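Long-range contacts in Rep (Escherichia coli, PDB 3VW4), which binds the replication origin of plasmid ColE2-P9 and unwinds its DNA duplex, the chain here being its DNA-binding domain: residues P30-W35 with S65-T70; E15-W20 with Q41-Y46. All blocks are in the same frame, centred on the assembly; numbering follows the deposited sequence.

Contact 1: residues P30-W35 with S65-T70; sequences PVFSQW and SIAKYT. With nucleotides of chain D.
Trp35 carries its indole opposite the backbone N (chi1 -179°), which aims the pyrrole edge across at helix 56-73, while Thr70 turns OG1 between its own N and carbonyl carbon (chi1 61°) to meet it. The two side chains cross at about a right angle. Trp35 NE1 donates to Thr70 OG1 at 2.8 Å, with 161° at the hydrogen, and the hydroxyl lies in the indole plane. While accepting this bond, Thr70 OG1 donates to Ile66 O at 2.8 Å. Ile66 O is thereby gripped twice, by Thr70 OG1 on one face of its plane and by Thr70 N on the other. Apolar packing lies alongside these buried bonds: Trp35 CD1 rests 3.9 Å from Ala67 CB, and Phe32 CE1 comes within 4.0 Å of Lys68 CG, next to Ala67. Here the start of helix 32-49 is joined to the later part of helix 56-73 within a bundle that helix 7-24 completes, Ala21 touching both Trp35 and Ile66. It is a small worked case of a DNA-contacting helix packed against the bundle on one side and meeting bases on the other. Ser65 OG donates to N7 of DG1 of chain D at 3.0 Å. One face of the Tyr69 ring covers the adenine of DA2 of chain D, whose C5 lies 3.4 Å above the ring plane, over its centre. With an alanine in place of Tyr69 there is no ring to lay over the adenine, and the base would probably be freer to shift. Beyond it, Tyr69 OH reaches C7, the thymine methyl of DT3 of chain D, at 3.4 Å.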
loop_
_atom_site.group_PDB
_atom_site.type_symbol
_atom_site.label_atom_id
_atom_site.label_comp_id
_atom_site.label_asym_id
_atom_site.label_seq_id
_atom_site.Cartn_x
_atom_site.Cartn_y
_atom_site.Cartn_z
ATOM N N PRO A 30 9.468 6.769 12.379
ATOM C CA PRO A 30 10.494 6.974 13.401
ATOM C C PRO A 30 11.704 7.777 12.867
ATOM O O PRO A 30 12.145 7.526 11.767
ATOM C CB PRO A 30 10.898 5.555 13.774
ATOM C CG PRO A 30 10.544 4.745 12.584
ATOM C CD PRO A 30 9.282 5.340 12.066
ATOM N N VAL A 31 12.223 8.728 13.642
ATOM C CA VAL A 31 13.422 9.455 13.285
ATOM C C VAL A 31 14.508 8.501 12.947
ATOM O O VAL A 31 14.480 7.329 13.355
ATOM C CB VAL A 31 13.854 10.429 14.415
ATOM C CG1 VAL A 31 12.812 11.539 14.598
ATOM C CG2 VAL A 31 14.116 9.702 15.699
ATOM N N PHE A 32 15.497 8.948 12.203
ATOM C CA PHE A 32 16.539 7.996 11.715
ATOM C C PHE A 32 17.175 7.050 12.779
ATOM O O PHE A 32 17.178 5.808 12.573
ATOM C CB PHE A 32 17.624 8.697 10.889
ATOM C CG PHE A 32 18.686 7.766 10.374
ATOM C CD1 PHE A 32 18.408 6.845 9.335
ATOM C CD2 PHE A 32 19.974 7.793 10.934
ATOM C CE1 PHE A 32 19.391 5.986 8.901
ATOM C CE2 PHE A 32 20.960 6.953 10.490
ATOM C CZ PHE A 32 20.667 6.040 9.491
ATOM N N SER A 33 17.701 7.583 13.883
ATOM C CA SER A 33 18.452 6.736 14.807
ATOM C C SER A 33 17.581 5.594 15.306
ATOM O O SER A 33 18.085 4.487 15.548
ATOM C CB SER A 33 18.999 7.517 15.958
ATOM O OG SER A 33 17.950 8.269 16.501
ATOM N N GLN A 34 16.268 5.831 15.419
ATOM C CA GLN A 34 15.392 4.781 15.915
ATOM C C GLN A 34 15.039 3.792 14.793
ATOM O O GLN A 34 14.982 2.599 14.993
ATOM C CB GLN A 34 14.143 5.352 16.584
ATOM C CG GLN A 34 14.327 5.948 17.956
ATOM C CD GLN A 34 15.288 5.226 18.843
ATOM O OE1 GLN A 34 16.211 5.832 19.329
ATOM N NE2 GLN A 34 15.097 3.963 19.073
ATOM N N TRP A 35 14.833 4.321 13.605
ATOM C CA TRP A 35 14.540 3.536 12.442
ATOM C C TRP A 35 15.709 2.614 12.152
ATOM O O TRP A 35 15.564 1.484 11.752
ATOM C CB TRP A 35 14.309 4.536 11.310
ATOM C CG TRP A 35 13.953 3.888 10.006
ATOM C CD1 TRP A 35 14.546 4.102 8.766
ATOM C CD2 TRP A 35 12.861 2.929 9.774
ATOM N NE1 TRP A 35 13.932 3.319 7.811
ATOM C CE2 TRP A 35 12.914 2.579 8.387
ATOM C CE3 TRP A 35 11.906 2.313 10.589
ATOM C CZ2 TRP A 35 12.075 1.668 7.852
ATOM C CZ3 TRP A 35 11.044 1.374 10.020
ATOM C CH2 TRP A 35 11.130 1.082 8.681
ATOM N N SER A 65 21.802 -0.417 5.271
ATOM C CA SER A 65 21.456 -0.203 3.895
ATOM C C SER A 65 19.968 0.113 3.719
ATOM O O SER A 65 19.635 1.102 3.075
ATOM C CB SER A 65 21.802 -1.426 3.075
ATOM O OG SER A 65 21.720 -1.087 1.696
ATOM N N ILE A 66 19.080 -0.710 4.288
ATOM C CA ILE A 66 17.662 -0.530 4.042
ATOM C C ILE A 66 17.190 0.777 4.681
ATOM O O ILE A 66 16.341 1.548 4.139
ATOM C CB ILE A 66 16.867 -1.743 4.546
ATOM C CG1 ILE A 66 17.377 -2.974 3.766
ATOM C CG2 ILE A 66 15.389 -1.532 4.324
ATOM C CD1 ILE A 66 16.797 -4.293 4.199
ATOM N N ALA A 67 17.774 1.029 5.846
ATOM C CA ALA A 67 17.266 2.087 6.662
ATOM C C ALA A 67 17.768 3.403 6.077
ATOM O O ALA A 67 17.054 4.368 6.106
ATOM C CB ALA A 67 17.720 1.906 8.065
ATOM N N LYS A 68 18.957 3.443 5.499
ATOM C CA LYS A 68 19.328 4.707 4.906
ATOM C C LYS A 68 18.523 4.970 3.680
ATOM O O LYS A 68 17.944 6.063 3.554
ATOM C CB LYS A 68 20.763 4.815 4.562
ATOM C CG LYS A 68 21.612 4.923 5.783
ATOM C CD LYS A 68 22.936 4.225 5.533
ATOM C CE LYS A 68 23.748 4.979 4.494
ATOM N NZ LYS A 68 24.257 6.309 5.029
ATOM N N TYR A 69 18.364 3.982 2.833
ATOM C CA TYR A 69 17.599 4.183 1.621
ATOM C C TYR A 69 16.185 4.617 1.929
ATOM O O TYR A 69 15.749 5.657 1.433
ATOM C CB TYR A 69 17.639 2.908 0.799
ATOM C CG TYR A 69 17.028 2.903 -0.531
ATOM C CD1 TYR A 69 15.664 2.632 -0.705
ATOM C CD2 TYR A 69 17.807 3.133 -1.676
ATOM C CE1 TYR A 69 15.102 2.631 -2.000
ATOM C CE2 TYR A 69 17.248 3.128 -2.944
ATOM C CZ TYR A 69 15.906 2.859 -3.092
ATOM O OH TYR A 69 15.368 2.785 -4.359
ATOM N N THR A 70 15.502 3.881 2.802
ATOM C CA THR A 70 14.106 4.135 3.077
ATOM C C THR A 70 13.911 5.427 3.877
ATOM O O THR A 70 12.969 6.156 3.616
ATOM C CB THR A 70 13.445 3.027 3.843
ATOM O OG1 THR A 70 14.144 2.913 5.091
ATOM C CG2 THR A 70 13.433 1.755 3.094
ATOM P P DA D 2 18.415 -2.287 -7.452
ATOM O OP1 DA D 2 18.189 -3.057 -8.663
ATOM O OP2 DA D 2 18.945 -0.877 -7.458
ATOM O "O5'" DA D 2 16.945 -2.271 -6.782
ATOM C "C5'" DA D 2 16.276 -3.448 -6.248
ATOM C "C4'" DA D 2 14.955 -3.058 -5.602
ATOM O "O4'" DA D 2 15.115 -2.583 -4.232
ATOM C "C3'" DA D 2 14.185 -1.928 -6.268
ATOM O "O3'" DA D 2 12.876 -2.033 -5.786
ATOM C "C2'" DA D 2 14.847 -0.709 -5.650
ATOM C "C1'" DA D 2 15.086 -1.151 -4.212
ATOM N N9 DA D 2 16.304 -0.702 -3.536
ATOM C C8 DA D 2 17.522 -0.319 -4.028
ATOM N N7 DA D 2 18.397 -0.017 -3.096
ATOM C C5 DA D 2 17.730 -0.290 -1.912
ATOM C C6 DA D 2 18.132 -0.253 -0.567
ATOM N N6 DA D 2 19.345 0.140 -0.157
ATOM N N1 DA D 2 17.218 -0.588 0.369
ATOM C C2 DA D 2 15.989 -0.927 -0.029
ATOM N N3 DA D 2 15.503 -1.031 -1.258
ATOM C C4 DA D 2 16.441 -0.711 -2.165
ATOM P P DG D 1 22.579 -0.023 -3.373
ATOM O OP1 DG D 1 24.083 -0.062 -3.291
ATOM O OP2 DG D 1 21.788 0.980 -2.540
ATOM O "O5'" DG D 1 21.969 -0.236 -4.849
ATOM C "C5'" DG D 1 22.447 -1.225 -5.787
ATOM C "C4'" DG D 1 21.664 -2.511 -5.668
ATOM O "O4'" DG D 1 22.108 -3.256 -4.515
ATOM C "C3'" DG D 1 20.141 -2.395 -5.552
ATOM O "O3'" DG D 1 19.558 -3.041 -6.686
ATOM C "C2'" DG D 1 19.771 -3.217 -4.320
ATOM C "C1'" DG D 1 21.029 -3.949 -3.911
ATOM N N9 DG D 1 21.300 -3.964 -2.482
ATOM C C8 DG D 1 21.485 -2.869 -1.671
ATOM N N7 DG D 1 21.805 -3.186 -0.446
ATOM C C5 DG D 1 21.881 -4.574 -0.460
ATOM C C6 DG D 1 22.133 -5.494 0.596
ATOM O O6 DG D 1 22.407 -5.260 1.774
ATOM N N1 DG D 1 22.091 -6.804 0.153
ATOM C C2 DG D 1 21.810 -7.192 -1.132
ATOM N N2 DG D 1 21.806 -8.517 -1.353
ATOM N N3 DG D 1 21.524 -6.351 -2.116
ATOM C C4 DG D 1 21.605 -5.067 -1.718
ATOM P P DT D 3 11.767 -1.048 -6.386
ATOM O OP1 DT D 3 10.548 -1.848 -6.501
ATOM O OP2 DT D 3 12.176 -0.252 -7.572
ATOM O "O5'" DT D 3 11.534 0.181 -5.388
ATOM C "C5'" DT D 3 11.479 -0.045 -3.961
ATOM C "C4'" DT D 3 10.386 0.804 -3.365
ATOM O "O4'" DT D 3 10.909 2.135 -3.225
ATOM C "C3'" DT D 3 9.157 0.940 -4.258
ATOM O "O3'" DT D 3 7.989 0.962 -3.463
ATOM C "C2'" DT D 3 9.352 2.269 -4.964
ATOM C "C1'" DT D 3 10.184 3.056 -4.000
ATOM N N1 DT D 3 11.145 3.982 -4.594
ATOM C C2 DT D 3 11.075 5.290 -4.162
ATOM O O2 DT D 3 10.253 5.682 -3.354
ATOM N N3 DT D 3 11.963 6.140 -4.763
ATOM C C4 DT D 3 12.940 5.808 -5.677
ATOM O O4 DT D 3 13.703 6.674 -6.093
ATOM C C5 DT D 3 12.946 4.429 -6.105
ATOM C C7 DT D 3 13.918 4.009 -7.161
ATOM C C6 DT D 3 12.073 3.587 -5.532
#

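Contact 2: residues E15-W20 with Q41-Y46; sequences EKVRKW and QRVEMY. With nucleotides of chain D; nucleotides of chain C.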
loop_
_atom_site.group_PDB
_atom_site.type_symbol
_atom_site.label_atom_id
_atom_site.label_comp_id
_atom_site.label_asym_id
_atom_site.label_seq_id
_atom_site.Cartn_x
_atom_site.Cartn_y
_atom_site.Cartn_z
ATOM N N GLU A 15 16.003 -8.955 0.840
ATOM C CA GLU A 15 14.686 -8.941 0.113
ATOM C C GLU A 15 13.507 -8.936 1.079
ATOM O O GLU A 15 12.596 -8.154 0.905
ATOM C CB GLU A 15 14.562 -10.162 -0.855
ATOM C CG GLU A 15 15.445 -10.078 -2.062
ATOM C CD GLU A 15 14.948 -8.997 -3.002
ATOM O OE1 GLU A 15 13.770 -9.128 -3.463
ATOM O OE2 GLU A 15 15.697 -8.026 -3.278
ATOM N N LYS A 16 13.496 -9.861 2.052
ATOM C CA LYS A 16 12.447 -9.945 3.074
ATOM C C LYS A 16 12.249 -8.593 3.754
ATOM O O LYS A 16 11.223 -7.970 3.620
ATOM C CB LYS A 16 12.872 -10.946 4.132
ATOM C CG LYS A 16 12.096 -12.214 4.098
ATOM C CD LYS A 16 10.727 -11.981 4.669
ATOM C CE LYS A 16 10.052 -13.316 5.001
ATOM N NZ LYS A 16 9.031 -13.733 3.973
ATOM N N VAL A 17 13.269 -8.132 4.437
ATOM C CA VAL A 17 13.191 -6.936 5.208
ATOM C C VAL A 17 12.888 -5.648 4.364
ATOM O O VAL A 17 12.193 -4.722 4.841
ATOM C CB VAL A 17 14.494 -6.786 6.031
ATOM C CG1 VAL A 17 14.633 -5.422 6.661
ATOM C CG2 VAL A 17 14.565 -7.846 7.088
ATOM N N ARG A 18 13.409 -5.539 3.138
ATOM C CA ARG A 18 13.207 -4.270 2.459
ATOM C C ARG A 18 11.714 -4.097 2.175
ATOM O O ARG A 18 11.173 -3.020 2.248
ATOM C CB ARG A 18 14.127 -4.139 1.220
ATOM C CG ARG A 18 13.635 -4.819 -0.051
ATOM C CD ARG A 18 14.632 -4.626 -1.159
ATOM N NE ARG A 18 14.377 -5.618 -2.159
ATOM C CZ ARG A 18 13.561 -5.437 -3.191
ATOM N NH1 ARG A 18 12.911 -4.277 -3.363
ATOM N NH2 ARG A 18 13.390 -6.426 -4.032
ATOM N N LYS A 19 11.049 -5.205 1.929
ATOM C CA LYS A 19 9.645 -5.170 1.567
ATOM C C LYS A 19 8.798 -4.795 2.777
ATOM O O LYS A 19 7.743 -4.137 2.646
ATOM C CB LYS A 19 9.169 -6.505 0.982
ATOM C CG LYS A 19 9.002 -6.559 -0.550
ATOM C CD LYS A 19 10.211 -7.274 -1.200
ATOM C CE LYS A 19 9.849 -8.339 -2.295
ATOM N NZ LYS A 19 9.279 -7.773 -3.589
ATOM N N TRP A 20 9.272 -5.239 3.943
ATOM C CA TRP A 20 8.612 -4.979 5.209
ATOM C C TRP A 20 8.801 -3.510 5.555
ATOM O O TRP A 20 7.841 -2.820 5.780
ATOM C CB TRP A 20 9.180 -5.901 6.255
ATOM C CG TRP A 20 8.962 -5.397 7.677
ATOM C CD1 TRP A 20 7.902 -5.686 8.546
ATOM C CD2 TRP A 20 9.812 -4.479 8.428
ATOM N NE1 TRP A 20 8.075 -5.045 9.709
ATOM C CE2 TRP A 20 9.191 -4.330 9.722
ATOM C CE3 TRP A 20 10.979 -3.827 8.164
ATOM C CZ2 TRP A 20 9.713 -3.536 10.689
ATOM C CZ3 TRP A 20 11.516 -3.018 9.152
ATOM C CH2 TRP A 20 10.860 -2.842 10.389
ATOM N N GLN A 41 16.949 -4.681 13.734
ATOM C CA GLN A 41 16.324 -5.626 14.618
ATOM C C GLN A 41 15.401 -6.596 13.847
ATOM O O GLN A 41 15.382 -7.796 14.104
ATOM C CB GLN A 41 15.634 -4.844 15.651
ATOM C CG GLN A 41 14.686 -5.583 16.507
ATOM C CD GLN A 41 14.333 -4.740 17.726
ATOM O OE1 GLN A 41 14.925 -4.944 18.800
ATOM N NE2 GLN A 41 13.394 -3.743 17.563
ATOM N N ARG A 42 14.743 -6.090 12.815
ATOM C CA ARG A 42 13.995 -6.971 11.938
ATOM C C ARG A 42 14.891 -7.908 11.073
ATOM O O ARG A 42 14.526 -9.068 10.804
ATOM C CB ARG A 42 12.962 -6.235 11.119
ATOM C CG ARG A 42 12.240 -7.234 10.277
ATOM C CD ARG A 42 10.742 -7.039 10.164
ATOM N NE ARG A 42 10.003 -7.225 11.384
ATOM C CZ ARG A 42 8.769 -7.710 11.436
ATOM N NH1 ARG A 42 8.157 -8.109 10.340
ATOM N NH2 ARG A 42 8.148 -7.827 12.594
ATOM N N VAL A 43 16.088 -7.453 10.744
ATOM C CA VAL A 43 17.020 -8.308 10.048
ATOM C C VAL A 43 17.452 -9.405 11.007
ATOM O O VAL A 43 17.535 -10.582 10.599
ATOM C CB VAL A 43 18.280 -7.586 9.501
ATOM C CG1 VAL A 43 19.163 -8.590 8.772
ATOM C CG2 VAL A 43 17.931 -6.432 8.564
ATOM N N GLU A 44 17.707 -9.056 12.262
ATOM C CA GLU A 44 18.039 -10.073 13.252
ATOM C C GLU A 44 16.911 -11.104 13.506
ATOM O O GLU A 44 17.178 -12.248 13.787
ATOM C CB GLU A 44 18.517 -9.423 14.540
ATOM C CG GLU A 44 19.896 -8.916 14.325
ATOM C CD GLU A 44 20.415 -7.956 15.388
ATOM O OE1 GLU A 44 19.636 -7.331 16.202
ATOM O OE2 GLU A 44 21.674 -7.791 15.416
ATOM N N MET A 45 15.657 -10.720 13.379
ATOM C CA MET A 45 14.659 -11.683 13.710
ATOM C C MET A 45 14.600 -12.735 12.598
ATOM O O MET A 45 14.514 -13.932 12.885
ATOM C CB MET A 45 13.288 -11.025 14.009
ATOM C CG MET A 45 12.107 -11.966 14.136
ATOM S SD MET A 45 10.595 -11.090 13.630
ATOM C CE MET A 45 10.934 -10.695 11.881
ATOM N N TYR A 46 14.701 -12.305 11.341
ATOM C CA TYR A 46 14.737 -13.317 10.261
ATOM C C TYR A 46 15.987 -14.193 10.315
ATOM O O TYR A 46 15.918 -15.382 10.026
ATOM C CB TYR A 46 14.532 -12.730 8.851
ATOM C CG TYR A 46 13.188 -12.127 8.650
ATOM C CD1 TYR A 46 12.030 -12.892 8.652
ATOM C CD2 TYR A 46 13.066 -10.784 8.462
ATOM C CE1 TYR A 46 10.778 -12.299 8.477
ATOM C CE2 TYR A 46 11.855 -10.190 8.272
ATOM C CZ TYR A 46 10.708 -10.930 8.274
ATOM O OH TYR A 46 9.487 -10.221 8.093
ATOM P P DA D 2 18.415 -2.287 -7.452
ATOM O OP1 DA D 2 18.189 -3.057 -8.663
ATOM O OP2 DA D 2 18.945 -0.877 -7.458
ATOM O "O5'" DA D 2 16.945 -2.271 -6.782
ATOM C "C5'" DA D 2 16.276 -3.448 -6.248
ATOM C "C4'" DA D 2 14.955 -3.058 -5.602
ATOM O "O4'" DA D 2 15.115 -2.583 -4.232
ATOM C "C3'" DA D 2 14.185 -1.928 -6.268
ATOM O "O3'" DA D 2 12.876 -2.033 -5.786
ATOM C "C2'" DA D 2 14.847 -0.709 -5.650
ATOM C "C1'" DA D 2 15.086 -1.151 -4.212
ATOM N N9 DA D 2 16.304 -0.702 -3.536
ATOM C C8 DA D 2 17.522 -0.319 -4.028
ATOM N N7 DA D 2 18.397 -0.017 -3.096
ATOM C C5 DA D 2 17.730 -0.290 -1.912
ATOM C C6 DA D 2 18.132 -0.253 -0.567
ATOM N N6 DA D 2 19.345 0.140 -0.157
ATOM N N1 DA D 2 17.218 -0.588 0.369
ATOM C C2 DA D 2 15.989 -0.927 -0.029
ATOM N N3 DA D 2 15.503 -1.031 -1.258
ATOM C C4 DA D 2 16.441 -0.711 -2.165
ATOM P P DT C 20 3.152 -7.942 -2.540
ATOM O OP1 DT C 20 2.700 -6.576 -2.136
ATOM O OP2 DT C 20 4.193 -8.613 -1.728
ATOM O "O5'" DT C 20 1.897 -8.932 -2.629
ATOM C "C5'" DT C 20 0.517 -8.470 -2.559
ATOM C "C4'" DT C 20 0.067 -8.274 -1.126
ATOM O "O4'" DT C 20 1.148 -8.591 -0.223
ATOM C "C3'" DT C 20 -0.347 -6.845 -0.781
ATOM O "O3'" DT C 20 -1.765 -6.724 -0.894
ATOM C "C2'" DT C 20 0.033 -6.695 0.682
ATOM C "C1'" DT C 20 1.005 -7.842 0.974
ATOM N N1 DT C 20 2.367 -7.446 1.443
ATOM C C2 DT C 20 3.025 -8.297 2.309
ATOM O O2 DT C 20 2.558 -9.363 2.683
ATOM N N3 DT C 20 4.265 -7.856 2.715
ATOM C C4 DT C 20 4.897 -6.677 2.353
ATOM O O4 DT C 20 6.015 -6.422 2.793
ATOM C C5 DT C 20 4.147 -5.828 1.445
ATOM C C7 DT C 20 4.748 -4.530 0.998
ATOM C C6 DT C 20 2.940 -6.252 1.039
#
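Trp20 and Arg42 supply the cation-pi element of this helix pair. The guanidinium lies flat on the indole, centres 3.8 Å apart and planes 18° from parallel, with Arg42 CD over the five-membered ring; bends at chi2 and chi3 fold the arginine down onto it. The methyl of Met45 covers the other guanidinium face and also one face of the Tyr46 ring. A CH-pi contact closes the far end, where the aliphatic part of Lys16 crosses Tyr46, CD standing 4.0 Å from the ring centroid.

Purely apolar packing fills the middle. Val17 CG2 meets the edge of Tyr46 at CD2, 3.6 Å away, and approaches Val43 CG2 at 3.9 Å; from helix 56-73, Ile66 and Ile62 back Val17 and Val43 respectively. These side chains lie where segments 15-20 and 41-46 cross, their N-to-C directions at 138°, in the helical bundle.

Ionic bonds stay within segment 15-20, on its DNA side. Arg18 holds Glu15 side-on, NH2 to OE1 at 2.8 Å and NE to OE2 at 3.0 Å, while NH1 bonds Tyr22 OH and lies 2.9 Å from O4' of DA2 of chain D. Charge is thus handled in two ways: across the helices the Arg42 guanidinium stacks on an indole and Lys16 lends only its methylenes to a ring, whereas toward DNA a carboxylate probably steadies the arginine beside the sugar.

Overall arrangement
Helix 32-49 is common to both contacts: its first turn meets helix 56-73 in contact 1, and residues 41-46 meet helix 7-24 in contact 2. Their segments alternate along the chain and their centres lie about 13 Å apart. The two join directly through Ile66 CD1, 3.5 Å from Val17 CG1, and through the indoles, Trp35 CH2 being 4.1 Å from Trp20 CZ3, so one continuous core runs through the three helices. They converge again on the origin DNA, where DA2 of chain D meets Tyr69 of 65-70 at its base and Arg18 of 15-20 at its sugar. One nucleotide thus touches two helices that pack on each other, consistent with the core setting their spacing.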